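RNA-dependent RNA Polymerase (Bombyx mori cytoplasmic polyhedrosis virus, PDB 6TZ0) catalyses RNA-templated RNA synthesis, transcribing the viral double-stranded genome into plus strands and probably also making the minus strands during replication. Local coordinates at residues Val328-Ala333 with Leu1045-Ser1050; Lys323-Val328 with Thr731-Ala736. One frame throughout, in Å; residues are numbered along the deposited sequence.

Both contacts are built on the first turns of helix 325-339, share Val328 and have centres about 4 Å apart, so they form one continuous patch. Contact 1 brings a loop of the C-terminal region to the helix, contact 2 the short strand 732-733 of a small antiparallel sheet. Their chemistry differs: in contact 1 a tyrosine hydroxyl donates a hydrogen bond to a helix carbonyl, whereas no hydrogen bond crosses contact 2, where an indole packs against aliphatic groups. They touch directly, with Trp733 CE2 lying 3.6 Å from Ala329 CB. The touching residues of contact 2 are all buried, with exposed Lys323 and Thr324 ahead of them; in contact 1 Asn330 and Ala333 are partly exposed.

Contact 1: residues Val328-Ala333 with Leu1045-Ser1050; sequences VANYYA and LAYNMS
Tyr1047 carries this contact almost alone, reaching from its loop to the flank of helix 325-339. Its polar part is one hydrogen bond: OH donates to the backbone O of Ala329 at 2.7 Å. The hydroxyl comes from above the carbonyl plane, 39° out of it. From the opposite face the same oxygen takes the helical bond of Ala333 N, 3.0 Å away, so two donors grip it without breaking the helix. A tyrosine suits this place because its ring bridges the gap to the helix while its hydroxyl finds a partner in a buried setting.

The apolar part is set by small residues. Ala329 CB lies 3.7 Å from Tyr1047 CE1, and one turn on Ala333 CB is 3.8 Å from CZ; two methyl groups let the ring end come close to the backbone. With chi1 at -74°, CG of Tyr1047 stands anti to its carbonyl carbon, and the ring is carried toward the helix although its CB does not point there.

Asn330 adds a looser touch: OD1 approaches the ring edge at CD1, 4.1 Å away, with amide and ring planes 40° apart, while ND2 bonds to Asn61.

Around this core, strand 732-733 lies alongside. Tyr331 turns to helix 309-320, Val328 to helix 257-264, and Tyr332 meets Tyr257 of that helix, so the loop before helix 1054-1062 closes one flank of a helix that also packs on helices 257-264 and 309-320.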
ATOM      1  N   VAL A 328      30.176  -2.026 -21.958  1.00 31.66           N
ATOM      2  CA  VAL A 328      29.234  -2.908 -21.288  1.00 31.66           C
ATOM      3  C   VAL A 328      27.994  -2.135 -20.870  1.00 31.66           C
ATOM      4  O   VAL A 328      26.876  -2.653 -20.962  1.00 31.66           O
ATOM      5  CB  VAL A 328      29.921  -3.587 -20.091  1.00 31.66           C
ATOM      6  CG1 VAL A 328      28.994  -4.585 -19.418  1.00 31.66           C
ATOM      7  CG2 VAL A 328      31.193  -4.245 -20.541  1.00 31.66           C
ATOM      8  N   ALA A 329      28.163  -0.869 -20.476  1.00 30.75           N
ATOM      9  CA  ALA A 329      27.020  -0.033 -20.116  1.00 30.75           C
ATOM     10  C   ALA A 329      26.117   0.239 -21.314  1.00 30.75           C
ATOM     11  O   ALA A 329      24.884   0.179 -21.197  1.00 30.75           O
ATOM     12  CB  ALA A 329      27.511   1.283 -19.518  1.00 30.75           C
ATOM     13  N   ASN A 330      26.713   0.500 -22.480  1.00 33.52           N
ATOM     14  CA  ASN A 330      25.925   0.796 -23.671  1.00 33.52           C
ATOM     15  C   ASN A 330      25.188  -0.436 -24.177  1.00 33.52           C
ATOM     16  O   ASN A 330      23.993  -0.358 -24.504  1.00 33.52           O
ATOM     17  CB  ASN A 330      26.822   1.368 -24.763  1.00 33.52           C
ATOM     18  CG  ASN A 330      27.392   2.718 -24.399  1.00 33.52           C
ATOM     19  OD1 ASN A 330      26.717   3.550 -23.806  1.00 33.52           O
ATOM     20  ND2 ASN A 330      28.647   2.942 -24.755  1.00 33.52           N
ATOM     21  N   TYR A 331      25.869  -1.590 -24.231  1.00 34.25           N
ATOM     22  CA  TYR A 331      25.171  -2.806 -24.640  1.00 34.25           C
ATOM     23  C   TYR A 331      24.125  -3.237 -23.620  1.00 34.25           C
ATOM     24  O   TYR A 331      23.102  -3.818 -23.997  1.00 34.25           O
ATOM     25  CB  TYR A 331      26.134  -3.962 -24.870  1.00 34.25           C
ATOM     26  CG  TYR A 331      27.047  -3.838 -26.052  1.00 34.25           C
ATOM     27  CD1 TYR A 331      26.536  -3.733 -27.331  1.00 34.25           C
ATOM     28  CD2 TYR A 331      28.419  -3.971 -25.907  1.00 34.25           C
ATOM     29  CE1 TYR A 331      27.365  -3.662 -28.425  1.00 34.25           C
ATOM     30  CE2 TYR A 331      29.262  -3.916 -26.999  1.00 34.25           C
ATOM     31  CZ  TYR A 331      28.725  -3.754 -28.254  1.00 34.25           C
ATOM     32  OH  TYR A 331      29.550  -3.692 -29.349  1.00 34.25           O
ATOM     33  N   TYR A 332      24.345  -2.945 -22.335  1.00 31.68           N
ATOM     34  CA  TYR A 332      23.356  -3.291 -21.327  1.00 31.68           C
ATOM     35  C   TYR A 332      22.104  -2.441 -21.462  1.00 31.68           C
ATOM     36  O   TYR A 332      20.991  -2.958 -21.339  1.00 31.68           O
ATOM     37  CB  TYR A 332      23.945  -3.146 -19.928  1.00 31.68           C
ATOM     38  CG  TYR A 332      22.994  -3.579 -18.841  1.00 31.68           C
ATOM     39  CD1 TYR A 332      22.732  -4.921 -18.627  1.00 31.68           C
ATOM     40  CD2 TYR A 332      22.348  -2.648 -18.042  1.00 31.68           C
ATOM     41  CE1 TYR A 332      21.864  -5.322 -17.643  1.00 31.68           C
ATOM     42  CE2 TYR A 332      21.475  -3.042 -17.060  1.00 31.68           C
ATOM     43  CZ  TYR A 332      21.245  -4.378 -16.857  1.00 31.68           C
ATOM     44  OH  TYR A 332      20.372  -4.768 -15.871  1.00 31.68           O
ATOM     45  N   ALA A 333      22.262  -1.139 -21.723  1.00 31.78           N
ATOM     46  CA  ALA A 333      21.097  -0.295 -21.977  1.00 31.78           C
ATOM     47  C   ALA A 333      20.367  -0.715 -23.245  1.00 31.78           C
ATOM     48  O   ALA A 333      19.129  -0.655 -23.299  1.00 31.78           O
ATOM     49  CB  ALA A 333      21.511   1.171 -22.071  1.00 31.78           C
ATOM     50  N   LEU A1045      29.837   8.649 -15.351  1.00 31.62           N
ATOM     51  CA  LEU A1045      28.991   8.217 -14.253  1.00 31.62           C
ATOM     52  C   LEU A1045      27.506   8.423 -14.521  1.00 31.62           C
ATOM     53  O   LEU A1045      26.701   8.316 -13.591  1.00 31.62           O
ATOM     54  CB  LEU A1045      29.447   8.903 -12.963  1.00 31.62           C
ATOM     55  CG  LEU A1045      29.733  10.400 -12.901  1.00 31.62           C
ATOM     56  CD1 LEU A1045      28.514  11.194 -12.579  1.00 31.62           C
ATOM     57  CD2 LEU A1045      30.795  10.652 -11.861  1.00 31.62           C
ATOM     58  N   ALA A1046      27.135   8.690 -15.771  1.00 31.12           N
ATOM     59  CA  ALA A1046      25.761   8.618 -16.246  1.00 31.12           C
ATOM     60  C   ALA A1046      25.814   8.406 -17.750  1.00 31.12           C
ATOM     61  O   ALA A1046      26.846   8.635 -18.383  1.00 31.12           O
ATOM     62  CB  ALA A1046      24.957   9.871 -15.900  1.00 31.12           C
ATOM     63  N   TYR A1047      24.693   7.959 -18.326  1.00 28.74           N
ATOM     64  CA  TYR A1047      24.675   7.736 -19.769  1.00 28.74           C
ATOM     65  C   TYR A1047      24.708   9.033 -20.562  1.00 28.74           C
ATOM     66  O   TYR A1047      25.109   9.011 -21.728  1.00 28.74           O
ATOM     67  CB  TYR A1047      23.463   6.911 -20.204  1.00 28.74           C
ATOM     68  CG  TYR A1047      23.537   5.444 -19.877  1.00 28.74           C
ATOM     69  CD1 TYR A1047      24.422   4.620 -20.544  1.00 28.74           C
ATOM     70  CD2 TYR A1047      22.682   4.874 -18.949  1.00 28.74           C
ATOM     71  CE1 TYR A1047      24.493   3.284 -20.261  1.00 28.74           C
ATOM     72  CE2 TYR A1047      22.744   3.535 -18.661  1.00 28.74           C
ATOM     73  CZ  TYR A1047      23.651   2.745 -19.321  1.00 28.74           C
ATOM     74  OH  TYR A1047      23.714   1.402 -19.047  1.00 28.74           O
ATOM     75  N   ASN A1048      24.323  10.158 -19.968  1.00 32.27           N
ATOM     76  CA  ASN A1048      24.413  11.441 -20.651  1.00 32.27           C
ATOM     77  C   ASN A1048      25.668  12.236 -20.310  1.00 32.27           C
ATOM     78  O   ASN A1048      25.851  13.327 -20.853  1.00 32.27           O
ATOM     79  CB  ASN A1048      23.187  12.312 -20.361  1.00 32.27           C
ATOM     80  CG  ASN A1048      23.009  12.625 -18.888  1.00 32.27           C
ATOM     81  OD1 ASN A1048      23.678  12.070 -18.025  1.00 32.27           O
ATOM     82  ND2 ASN A1048      22.144  13.581 -18.603  1.00 32.27           N
ATOM     83  N   MET A1049      26.518  11.744 -19.419  1.00 31.70           N
ATOM     84  CA  MET A1049      27.652  12.515 -18.925  1.00 31.70           C
ATOM     85  C   MET A1049      28.977  12.026 -19.492  1.00 31.70           C
ATOM     86  O   MET A1049      30.000  12.062 -18.811  1.00 31.70           O
ATOM     87  CB  MET A1049      27.690  12.509 -17.400  1.00 31.70           C
ATOM     88  CG  MET A1049      26.594  13.338 -16.771  1.00 31.70           C
ATOM     89  SD  MET A1049      26.644  13.312 -14.983  1.00 31.70           S
ATOM     90  CE  MET A1049      28.136  14.245 -14.717  1.00 31.70           C
ATOM     91  N   SER A1050      28.981  11.599 -20.752  1.00 31.50           N
ATOM     92  CA  SER A1050      30.207  11.153 -21.394  1.00 31.50           C
ATOM     93  C   SER A1050      31.126  12.332 -21.673  1.00 31.50           C
ATOM     94  O   SER A1050      30.712  13.490 -21.642  1.00 31.50           O
ATOM     95  CB  SER A1050      29.905  10.404 -22.691  1.00 31.50           C
ATOM     96  OG  SER A1050      29.358  11.269 -23.664  1.00 31.50           O
TER

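Contact 2: residues Lys323-Val328 with Thr731-Ala736; sequences KTQNDV and TFWGFA
Trp733 brings the six-membered end of its indole to the first turn of helix 325-339, where CH2 comes to 3.9 Å from Val328 CG1. Its chi1 of -64° puts CG anti to the carbonyl carbon and sends the ring toward the helix. Val328 meets it obliquely with CG1; a beta-branched residue offers a firm methyl here. CZ2 of the same six-membered ring lies 4.1 Å from Gln325 O.

Gln325 is fully extended through chi1 and chi2, carrying its amide past the indole until NE2 is 4.4 Å from Thr731 CB. A long polar chain fits this buried place, since NE2 has a weak hydrogen bond to Val728 O and OE1 another to Ser1043 OG. In its own segment, Thr731 CG2 lies at the edge of the Trp733 ring, in its plane.

Ahead of this turn the helix start is self-capped. Thr324 OG1 accepts from Asp327 N at 3.2 Å, and Asp327 OD2 accepts from Thr324 N at 3.1 Å and from Lys323 N. These reciprocal Thr324 and Asp327 bonds form a capping box, the N-terminal helix motif; the turn it starts packs on Trp733 of weakly bonded strand 732-733, at the edge of a small antiparallel sheet.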
ATOM      1  N   LYS A 323      35.331  -3.468 -24.581  1.00 37.14           N
ATOM      2  CA  LYS A 323      36.686  -3.229 -24.111  1.00 37.14           C
ATOM      3  C   LYS A 323      36.769  -2.297 -22.918  1.00 37.14           C
ATOM      4  O   LYS A 323      37.729  -2.387 -22.154  1.00 37.14           O
ATOM      5  CB  LYS A 323      37.559  -2.652 -25.235  1.00 37.14           C
ATOM      6  CG  LYS A 323      38.040  -3.672 -26.246  1.00 37.14           C
ATOM      7  CD  LYS A 323      37.099  -3.794 -27.425  1.00 37.14           C
ATOM      8  CE  LYS A 323      37.667  -4.725 -28.475  1.00 37.14           C
ATOM      9  NZ  LYS A 323      37.767  -6.116 -27.946  1.00 37.14           N
ATOM     10  N   THR A 324      35.814  -1.398 -22.747  1.00 33.29           N
ATOM     11  CA  THR A 324      35.755  -0.512 -21.598  1.00 33.29           C
ATOM     12  C   THR A 324      34.537  -0.867 -20.757  1.00 33.29           C
ATOM     13  O   THR A 324      33.755  -1.752 -21.100  1.00 33.29           O
ATOM     14  CB  THR A 324      35.712   0.949 -22.048  1.00 33.29           C
ATOM     15  OG1 THR A 324      34.533   1.179 -22.824  1.00 33.29           O
ATOM     16  CG2 THR A 324      36.922   1.276 -22.890  1.00 33.29           C
ATOM     17  N   GLN A 325      34.389  -0.174 -19.631  1.00 32.65           N
ATOM     18  CA  GLN A 325      33.169  -0.307 -18.847  1.00 32.65           C
ATOM     19  C   GLN A 325      31.998   0.372 -19.545  1.00 32.65           C
ATOM     20  O   GLN A 325      30.848  -0.074 -19.417  1.00 32.65           O
ATOM     21  CB  GLN A 325      33.386   0.283 -17.455  1.00 32.65           C
ATOM     22  CG  GLN A 325      32.239   0.088 -16.486  1.00 32.65           C
ATOM     23  CD  GLN A 325      32.481   0.792 -15.182  1.00 32.65           C
ATOM     24  OE1 GLN A 325      33.503   1.439 -15.007  1.00 32.65           O
ATOM     25  NE2 GLN A 325      31.530   0.710 -14.276  1.00 32.65           N
ATOM     26  N   ASN A 326      32.278   1.430 -20.312  1.00 32.95           N
ATOM     27  CA  ASN A 326      31.219   2.132 -21.022  1.00 32.95           C
ATOM     28  C   ASN A 326      30.654   1.290 -22.151  1.00 32.95           C
ATOM     29  O   ASN A 326      29.483   1.449 -22.509  1.00 32.95           O
ATOM     30  CB  ASN A 326      31.727   3.462 -21.566  1.00 32.95           C
ATOM     31  CG  ASN A 326      32.181   4.390 -20.474  1.00 32.95           C
ATOM     32  OD1 ASN A 326      31.694   4.319 -19.352  1.00 32.95           O
ATOM     33  ND2 ASN A 326      33.088   5.298 -20.804  1.00 32.95           N
ATOM     34  N   ASP A 327      31.456   0.373 -22.694  1.00 34.43           N
ATOM     35  CA  ASP A 327      30.960  -0.544 -23.713  1.00 34.43           C
ATOM     36  C   ASP A 327      29.905  -1.477 -23.141  1.00 34.43           C
ATOM     37  O   ASP A 327      28.842  -1.682 -23.745  1.00 34.43           O
ATOM     38  CB  ASP A 327      32.115  -1.345 -24.301  1.00 34.43           C
ATOM     39  CG  ASP A 327      33.046  -0.496 -25.116  1.00 34.43           C
ATOM     40  OD1 ASP A 327      32.617   0.582 -25.566  1.00 34.43           O
ATOM     41  OD2 ASP A 327      34.196  -0.919 -25.344  1.00 34.43           O
ATOM     42  N   VAL A 328      30.176  -2.026 -21.958  1.00 31.66           N
ATOM     43  CA  VAL A 328      29.234  -2.908 -21.288  1.00 31.66           C
ATOM     44  C   VAL A 328      27.994  -2.135 -20.870  1.00 31.66           C
ATOM     45  O   VAL A 328      26.876  -2.653 -20.962  1.00 31.66           O
ATOM     46  CB  VAL A 328      29.921  -3.587 -20.091  1.00 31.66           C
ATOM     47  CG1 VAL A 328      28.994  -4.585 -19.418  1.00 31.66           C
ATOM     48  CG2 VAL A 328      31.193  -4.245 -20.541  1.00 31.66           C
ATOM     49  N   THR A 731      29.504   4.468 -10.631  1.00 29.85           N
ATOM     50  CA  THR A 731      28.822   4.932 -11.830  1.00 29.85           C
ATOM     51  C   THR A 731      27.376   4.459 -11.815  1.00 29.85           C
ATOM     52  O   THR A 731      27.113   3.272 -11.609  1.00 29.85           O
ATOM     53  CB  THR A 731      29.555   4.423 -13.077  1.00 29.85           C
ATOM     54  OG1 THR A 731      30.777   5.148 -13.263  1.00 29.85           O
ATOM     55  CG2 THR A 731      28.695   4.478 -14.309  1.00 29.85           C
ATOM     56  N   PHE A 732      26.450   5.388 -12.036  1.00 29.37           N
ATOM     57  CA  PHE A 732      25.019   5.107 -12.037  1.00 29.37           C
ATOM     58  C   PHE A 732      24.557   4.704 -13.431  1.00 29.37           C
ATOM     59  O   PHE A 732      24.605   5.515 -14.359  1.00 29.37           O
ATOM     60  CB  PHE A 732      24.263   6.339 -11.543  1.00 29.37           C
ATOM     61  CG  PHE A 732      22.778   6.232 -11.654  1.00 29.37           C
ATOM     62  CD1 PHE A 732      22.077   5.317 -10.891  1.00 29.37           C
ATOM     63  CD2 PHE A 732      22.072   7.092 -12.480  1.00 29.37           C
ATOM     64  CE1 PHE A 732      20.712   5.229 -10.982  1.00 29.37           C
ATOM     65  CE2 PHE A 732      20.704   7.008 -12.572  1.00 29.37           C
ATOM     66  CZ  PHE A 732      20.026   6.077 -11.821  1.00 29.37           C
ATOM     67  N   TRP A 733      24.111   3.453 -13.582  1.00 28.08           N
ATOM     68  CA  TRP A 733      23.485   2.988 -14.820  1.00 28.08           C
ATOM     69  C   TRP A 733      21.977   3.135 -14.640  1.00 28.08           C
ATOM     70  O   TRP A 733      21.340   2.321 -13.973  1.00 28.08           O
ATOM     71  CB  TRP A 733      23.845   1.543 -15.162  1.00 28.08           C
ATOM     72  CG  TRP A 733      25.295   1.249 -15.464  1.00 28.08           C
ATOM     73  CD1 TRP A 733      26.346   2.106 -15.387  1.00 28.08           C
ATOM     74  CD2 TRP A 733      25.829   0.010 -15.953  1.00 28.08           C
ATOM     75  NE1 TRP A 733      27.504   1.471 -15.752  1.00 28.08           N
ATOM     76  CE2 TRP A 733      27.212   0.185 -16.114  1.00 28.08           C
ATOM     77  CE3 TRP A 733      25.270  -1.237 -16.251  1.00 28.08           C
ATOM     78  CZ2 TRP A 733      28.044  -0.837 -16.560  1.00 28.08           C
ATOM     79  CZ3 TRP A 733      26.097  -2.244 -16.699  1.00 28.08           C
ATOM     80  CH2 TRP A 733      27.465  -2.040 -16.847  1.00 28.08           C
ATOM     81  N   GLY A 734      21.404   4.174 -15.232  1.00 30.58           N
ATOM     82  CA  GLY A 734      19.981   4.387 -15.111  1.00 30.58           C
ATOM     83  C   GLY A 734      19.167   3.477 -16.010  1.00 30.58           C
ATOM     84  O   GLY A 734      19.648   2.940 -17.004  1.00 30.58           O
ATOM     85  N   PHE A 735      17.901   3.308 -15.643  1.00 32.64           N
ATOM     86  CA  PHE A 735      16.989   2.381 -16.315  1.00 32.64           C
ATOM     87  C   PHE A 735      15.947   3.227 -17.046  1.00 32.64           C
ATOM     88  O   PHE A 735      14.912   3.584 -16.482  1.00 32.64           O
ATOM     89  CB  PHE A 735      16.323   1.420 -15.316  1.00 32.64           C
ATOM     90  CG  PHE A 735      17.266   0.448 -14.642  1.00 32.64           C
ATOM     91  CD1 PHE A 735      18.541   0.206 -15.130  1.00 32.64           C
ATOM     92  CD2 PHE A 735      16.855  -0.234 -13.507  1.00 32.64           C
ATOM     93  CE1 PHE A 735      19.386  -0.682 -14.491  1.00 32.64           C
ATOM     94  CE2 PHE A 735      17.692  -1.127 -12.869  1.00 32.64           C
ATOM     95  CZ  PHE A 735      18.957  -1.351 -13.360  1.00 32.64           C
ATOM     96  N   ALA A 736      16.225   3.548 -18.310  1.00 37.12           N
ATOM     97  CA  ALA A 736      15.342   4.418 -19.075  1.00 37.12           C
ATOM     98  C   ALA A 736      14.091   3.713 -19.565  1.00 37.12           C
ATOM     99  O   ALA A 736      13.123   4.385 -19.934  1.00 37.12           O
ATOM    100  CB  ALA A 736      16.075   5.008 -20.277  1.00 37.12           C
TER